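Local coordinates for protein beta-glucoside kinase (Listeria monocytogenes, PDB 4HTL) that phosphorylates cellobiose at the expense of ATP to give cellobiose-6'-phosphate, as a ROK-family sugar kinase, and may also regulate transcription of the cellobiose-PTS operon, at residues T219-G224 against G245-R250; T178-L183 against E202-Y207. All blocks are in the same frame, centred on the assembly; numbering follows the deposited sequence.

Interaction 1: T219-G224 against G245-R250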
loop_
_atom_site.group_PDB
_atom_site.type_symbol
_atom_site.label_atom_id
_atom_site.label_comp_id
_atom_site.label_asym_id
_atom_site.label_seq_id
_atom_site.Cartn_x
_atom_site.Cartn_y
_atom_site.Cartn_z
ATOM N N THR A 219 20.395 -5.606 -14.889
ATOM C CA THR A 219 20.653 -5.538 -13.444
ATOM C C THR A 219 19.896 -4.372 -12.786
ATOM O O THR A 219 19.253 -4.543 -11.735
ATOM C CB THR A 219 22.150 -5.516 -13.125
ATOM O OG1 THR A 219 22.771 -6.681 -13.690
ATOM C CG2 THR A 219 22.416 -5.501 -11.600
ATOM N N GLU A 220 19.961 -3.211 -13.422
ATOM C CA GLU A 220 19.277 -2.017 -12.905
ATOM C C GLU A 220 17.756 -2.194 -12.945
ATOM O O GLU A 220 17.073 -1.767 -12.038
ATOM C CB GLU A 220 19.703 -0.760 -13.633
ATOM C CG GLU A 220 21.180 -0.467 -13.430
ATOM C CD GLU A 220 21.504 0.079 -12.052
ATOM O OE1 GLU A 220 20.910 1.095 -11.711
ATOM O OE2 GLU A 220 22.347 -0.480 -11.330
ATOM N N PHE A 221 17.241 -2.778 -14.033
ATOM C CA PHE A 221 15.823 -3.113 -14.158
ATOM C C PHE A 221 15.380 -3.994 -12.990
ATOM O O PHE A 221 14.382 -3.718 -12.303
ATOM C CB PHE A 221 15.614 -3.773 -15.537
ATOM C CG PHE A 221 14.207 -4.273 -15.803
ATOM C CD1 PHE A 221 13.142 -3.400 -15.991
ATOM C CD2 PHE A 221 13.990 -5.604 -16.015
ATOM C CE1 PHE A 221 11.882 -3.863 -16.295
ATOM C CE2 PHE A 221 12.739 -6.086 -16.336
ATOM C CZ PHE A 221 11.673 -5.211 -16.479
ATOM N N TYR A 222 16.119 -5.064 -12.722
ATOM C CA TYR A 222 15.724 -5.968 -11.655
ATOM C C TYR A 222 15.815 -5.297 -10.289
ATOM O O TYR A 222 14.958 -5.507 -9.419
ATOM C CB TYR A 222 16.556 -7.248 -11.694
ATOM C CG TYR A 222 16.154 -8.210 -12.804
ATOM C CD1 TYR A 222 14.830 -8.410 -13.137
ATOM C CD2 TYR A 222 17.063 -9.053 -13.381
ATOM C CE1 TYR A 222 14.439 -9.297 -14.115
ATOM C CE2 TYR A 222 16.670 -9.989 -14.351
ATOM C CZ TYR A 222 15.377 -10.089 -14.721
ATOM O OH TYR A 222 15.046 -11.023 -15.676
ATOM N N THR A 223 16.785 -4.419 -10.119
ATOM C CA THR A 223 16.888 -3.670 -8.849
ATOM C C THR A 223 15.654 -2.773 -8.644
ATOM O O THR A 223 15.121 -2.718 -7.571
ATOM C CB THR A 223 18.188 -2.836 -8.776
ATOM O OG1 THR A 223 19.320 -3.730 -8.731
ATOM C CG2 THR A 223 18.200 -1.859 -7.530
ATOM N N GLY A 224 15.184 -2.119 -9.699
ATOM C CA GLY A 224 14.017 -1.329 -9.609
ATOM C C GLY A 224 12.808 -2.165 -9.264
ATOM O O GLY A 224 11.993 -1.778 -8.437
ATOM N N GLY A 245 2.346 -9.087 -17.614
ATOM C CA GLY A 245 2.681 -8.069 -18.590
ATOM C C GLY A 245 3.779 -8.523 -19.545
ATOM O O GLY A 245 4.196 -9.685 -19.550
ATOM N N GLY A 246 4.296 -7.556 -20.307
ATOM C CA GLY A 246 5.367 -7.782 -21.266
ATOM C C GLY A 246 6.572 -8.517 -20.716
ATOM O O GLY A 246 7.194 -9.279 -21.425
ATOM N N ILE A 247 6.897 -8.299 -19.441
ATOM C CA ILE A 247 8.043 -8.957 -18.821
ATOM C C ILE A 247 8.020 -10.464 -18.923
ATOM O O ILE A 247 9.081 -11.104 -18.945
ATOM C CB ILE A 247 8.205 -8.476 -17.340
ATOM C CG1 ILE A 247 9.565 -8.823 -16.801
ATOM C CG2 ILE A 247 7.026 -8.937 -16.445
ATOM C CD1 ILE A 247 9.785 -8.211 -15.429
ATOM N N THR A 248 6.824 -11.044 -18.984
ATOM C CA THR A 248 6.685 -12.503 -19.190
ATOM C C THR A 248 7.267 -13.024 -20.524
ATOM O O THR A 248 7.399 -14.242 -20.712
ATOM C CB THR A 248 5.218 -12.995 -19.098
ATOM O OG1 THR A 248 4.479 -12.669 -20.302
ATOM C CG2 THR A 248 4.561 -12.438 -17.887
ATOM N N SER A 249 7.600 -12.118 -21.434
ATOM C CA SER A 249 8.361 -12.457 -22.666
ATOM C C SER A 249 9.768 -12.984 -22.294
ATOM O O SER A 249 10.442 -13.537 -23.129
ATOM C CB SER A 249 8.508 -11.252 -23.623
ATOM O OG SER A 249 9.301 -10.211 -23.042
ATOM N N ARG A 250 10.171 -12.816 -21.035
ATOM C CA ARG A 250 11.414 -13.419 -20.496
ATOM C C ARG A 250 11.004 -14.709 -19.727
ATOM O O ARG A 250 10.492 -14.652 -18.616
ATOM C CB ARG A 250 12.128 -12.398 -19.596
ATOM C CG ARG A 250 13.365 -12.920 -18.865
ATOM C CD ARG A 250 14.480 -13.229 -19.813
ATOM N NE ARG A 250 15.714 -13.557 -19.108
ATOM C CZ ARG A 250 16.842 -13.889 -19.723
ATOM N NH1 ARG A 250 16.835 -14.033 -21.037
ATOM N NH2 ARG A 250 17.947 -14.155 -19.024
#

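Interaction 2: T178-L183 against E202-Y207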
loop_
_atom_site.group_PDB
_atom_site.type_symbol
_atom_site.label_atom_id
_atom_site.label_comp_id
_atom_site.label_asym_id
_atom_site.label_seq_id
_atom_site.Cartn_x
_atom_site.Cartn_y
_atom_site.Cartn_z
ATOM N N THR A 178 11.682 1.835 -14.758
ATOM C CA THR A 178 11.689 0.393 -14.612
ATOM C C THR A 178 10.589 -0.306 -15.434
ATOM O O THR A 178 9.605 -0.819 -14.885
ATOM C CB THR A 178 11.634 0.019 -13.128
ATOM O OG1 THR A 178 12.574 0.824 -12.389
ATOM C CG2 THR A 178 11.856 -1.454 -12.867
ATOM N N THR A 179 10.739 -0.280 -16.763
ATOM C CA THR A 179 9.752 -0.867 -17.677
ATOM C C THR A 179 10.488 -1.426 -18.868
ATOM O O THR A 179 11.668 -1.079 -19.126
ATOM C CB THR A 179 8.695 0.155 -18.193
ATOM O OG1 THR A 179 9.298 1.071 -19.103
ATOM C CG2 THR A 179 8.044 0.964 -17.008
HETATM N N MSE A 180 9.791 -2.264 -19.628
HETATM C CA MSE A 180 10.359 -2.797 -20.875
HETATM C C MSE A 180 10.674 -1.667 -21.895
HETATM O O MSE A 180 11.677 -1.735 -22.626
HETATM C CB MSE A 180 9.416 -3.808 -21.471
HETATM C CG MSE A 180 9.164 -5.043 -20.533
HETATM SE SE MSE A 180 10.693 -6.215 -20.174
HETATM C CE MSE A 180 10.617 -7.140 -21.866
ATOM N N LEU A 181 9.820 -0.639 -21.932
ATOM C CA LEU A 181 10.058 0.548 -22.748
ATOM C C LEU A 181 11.323 1.297 -22.331
ATOM O O LEU A 181 12.133 1.662 -23.187
ATOM C CB LEU A 181 8.867 1.494 -22.738
ATOM C CG LEU A 181 9.000 2.810 -23.542
ATOM C CD1 LEU A 181 9.402 2.600 -25.023
ATOM C CD2 LEU A 181 7.693 3.614 -23.397
ATOM N N VAL A 182 11.519 1.492 -21.024
ATOM C CA VAL A 182 12.694 2.179 -20.536
ATOM C C VAL A 182 13.942 1.375 -20.947
ATOM O O VAL A 182 14.956 1.966 -21.341
ATOM C CB VAL A 182 12.627 2.407 -18.998
ATOM C CG1 VAL A 182 14.007 2.786 -18.459
ATOM C CG2 VAL A 182 11.564 3.437 -18.693
ATOM N N LEU A 183 13.891 0.040 -20.827
ATOM C CA LEU A 183 15.016 -0.775 -21.245
ATOM C C LEU A 183 15.412 -0.533 -22.685
ATOM O O LEU A 183 16.617 -0.351 -22.984
ATOM C CB LEU A 183 14.728 -2.263 -21.051
ATOM C CG LEU A 183 14.922 -2.868 -19.666
ATOM C CD1 LEU A 183 14.393 -4.314 -19.690
ATOM C CD2 LEU A 183 16.399 -2.833 -19.208
ATOM N N GLU A 202 16.283 -8.769 -27.921
ATOM C CA GLU A 202 17.734 -8.646 -28.238
ATOM C C GLU A 202 18.533 -8.207 -27.039
ATOM O O GLU A 202 19.659 -8.633 -26.850
ATOM C CB GLU A 202 18.016 -7.730 -29.422
ATOM C CG GLU A 202 18.109 -6.255 -29.193
ATOM C CD GLU A 202 18.320 -5.516 -30.497
ATOM O OE1 GLU A 202 17.325 -5.006 -31.051
ATOM O OE2 GLU A 202 19.475 -5.469 -30.984
ATOM N N ILE A 203 17.936 -7.355 -26.218
ATOM C CA ILE A 203 18.615 -6.916 -24.985
ATOM C C ILE A 203 18.866 -8.137 -24.078
ATOM O O ILE A 203 19.943 -8.318 -23.586
ATOM C CB ILE A 203 17.865 -5.810 -24.232
ATOM C CG1 ILE A 203 17.674 -4.561 -25.115
ATOM C CG2 ILE A 203 18.589 -5.438 -22.926
ATOM C CD1 ILE A 203 16.651 -3.568 -24.598
ATOM N N PHE A 204 17.856 -8.970 -23.855
ATOM C CA PHE A 204 18.049 -10.172 -23.069
ATOM C C PHE A 204 18.992 -11.180 -23.701
ATOM O O PHE A 204 19.683 -11.900 -22.968
ATOM C CB PHE A 204 16.707 -10.845 -22.777
ATOM C CG PHE A 204 15.981 -10.237 -21.586
ATOM C CD1 PHE A 204 16.454 -10.457 -20.307
ATOM C CD2 PHE A 204 14.882 -9.420 -21.756
ATOM C CE1 PHE A 204 15.846 -9.891 -19.207
ATOM C CE2 PHE A 204 14.231 -8.873 -20.665
ATOM C CZ PHE A 204 14.710 -9.116 -19.385
ATOM N N ALA A 205 18.961 -11.296 -25.028
ATOM C CA ALA A 205 19.895 -12.172 -25.713
ATOM C C ALA A 205 21.326 -11.697 -25.495
ATOM O O ALA A 205 22.224 -12.487 -25.173
ATOM C CB ALA A 205 19.555 -12.294 -27.221
ATOM N N ASN A 206 21.540 -10.393 -25.599
ATOM C CA ASN A 206 22.855 -9.849 -25.328
ATOM C C ASN A 206 23.250 -10.043 -23.871
ATOM O O ASN A 206 24.364 -10.381 -23.572
ATOM C CB ASN A 206 22.925 -8.391 -25.719
ATOM C CG ASN A 206 22.793 -8.202 -27.196
ATOM O OD1 ASN A 206 23.073 -9.110 -27.958
ATOM N ND2 ASN A 206 22.364 -7.030 -27.610
ATOM N N TYR A 207 22.297 -9.881 -22.971
ATOM C CA TYR A 207 22.523 -10.170 -21.554
ATOM C C TYR A 207 23.014 -11.619 -21.354
ATOM O O TYR A 207 23.990 -11.879 -20.651
ATOM C CB TYR A 207 21.189 -9.945 -20.813
ATOM C CG TYR A 207 21.179 -10.337 -19.358
ATOM C CD1 TYR A 207 21.843 -9.569 -18.413
ATOM C CD2 TYR A 207 20.443 -11.429 -18.901
ATOM C CE1 TYR A 207 21.869 -9.928 -17.091
ATOM C CE2 TYR A 207 20.449 -11.784 -17.560
ATOM C CZ TYR A 207 21.137 -11.027 -16.651
ATOM O OH TYR A 207 21.167 -11.345 -15.300
#

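Interaction 1: T219-G224 against G245-R250
I247 points its extended side chain at the far end of the F221 ring, and the approach tightens toward the tip. Its CB stands 4.8 Å from F221 CZ. CG1, anti to the backbone N (chi1 -164°), comes to 4.2 Å from F221 CZ. CD1 ends the chain 3.7 Å from F221 CZ, with CE2 close by, and reaches the ring obliquely. F221 leaves helix 212-236 with CB directed at the loop, and chi1 176° sets CG anti to the backbone N, so that CZ and CE2 end beside I247 CD1. One turn of the loop further on, R250 CG passes 4.1 Å from Y222 OH, the two side chains crossing at about a right angle. No hydrogen bond joins the segments; the polar end of R250 goes on to salt bridges with E256 and D208, while Y222 OH has a weak hydrogen bond to E256. The loop is wound tightly on itself: G246 O accepts from both S249 N and S249 OG, which come from opposite faces of its carbonyl plane, the hydroxyl at 2.8 Å. A glycine-rich turn following strand 240-244 and leading to helix 253-261 is consistent with the adenosine motif of the actin-like ATPase fold, to which ROK kinases belong; here its 3-10 turn rests on helix 212-236.

Interaction 2: T178-L183 against E202-Y207
L183 and I203 meet where the first turn of helix 180-191 packs against helix 200-208 in the actin-like ATPase fold of this ROK-family kinase, a helix-to-helix contact with no hydrogen bond across it, made by apolar side chains and the L183 carbonyl. Their CA atoms make the closest backbone approach of the two segments, at 8.0 Å, and both side chains leave the backbone toward the opposite helix. I203 does the reaching: CG1 lies anti to the carbonyl carbon (chi1 -59°) and the chain runs on nearly straight, so that CD1 lands on the backbone of L183, 3.6 Å from its O and 3.8 Å from its C. The same methyl lies 4.2 Å from L183 CB, so the leucine is met at its base and main chain.

F204 works beside this pair. Its ring leaves the helix off to one side, but its outer end comes back to the neighbouring helix, where selenomethionine M180 touches it. The M180 chain is bent at both chi2 and chi3, which brings CE to the ring edge, near the ring plane, 4.2 Å from F204 CE2. The two side chains cross at about a right angle. Beyond the contact the phenyl also packs on I218 of helix 212-236 and on R250, so it is shared between several elements.

Helix 180-191 starts with an N-cap at T179, whose OG1 accepts from V182 N at 3.0 Å along a nearly straight bond, the N-H...O angle being 162°.

Overall arrangement
Both segments of interaction 2 precede those of interaction 1 in the chain, yet the centres of the two contacts lie only 8 Å apart, on the same side of the chain's centre. Helix 200-208 supplies a segment of interaction 2, and helix 212-236, next in the chain, one of interaction 1. The two touch directly: R250 NE packs 3.4 Å from F204 CD1, S249 OG lies 3.5 Å from M180 CE, and F221 O is 3.4 Å from T178 CG2. Helices 180-191, 200-208 and 212-236 thus form one continuous packed region with the loop that leaves the end of strand 240-244, an inner strand of its five-stranded sheet.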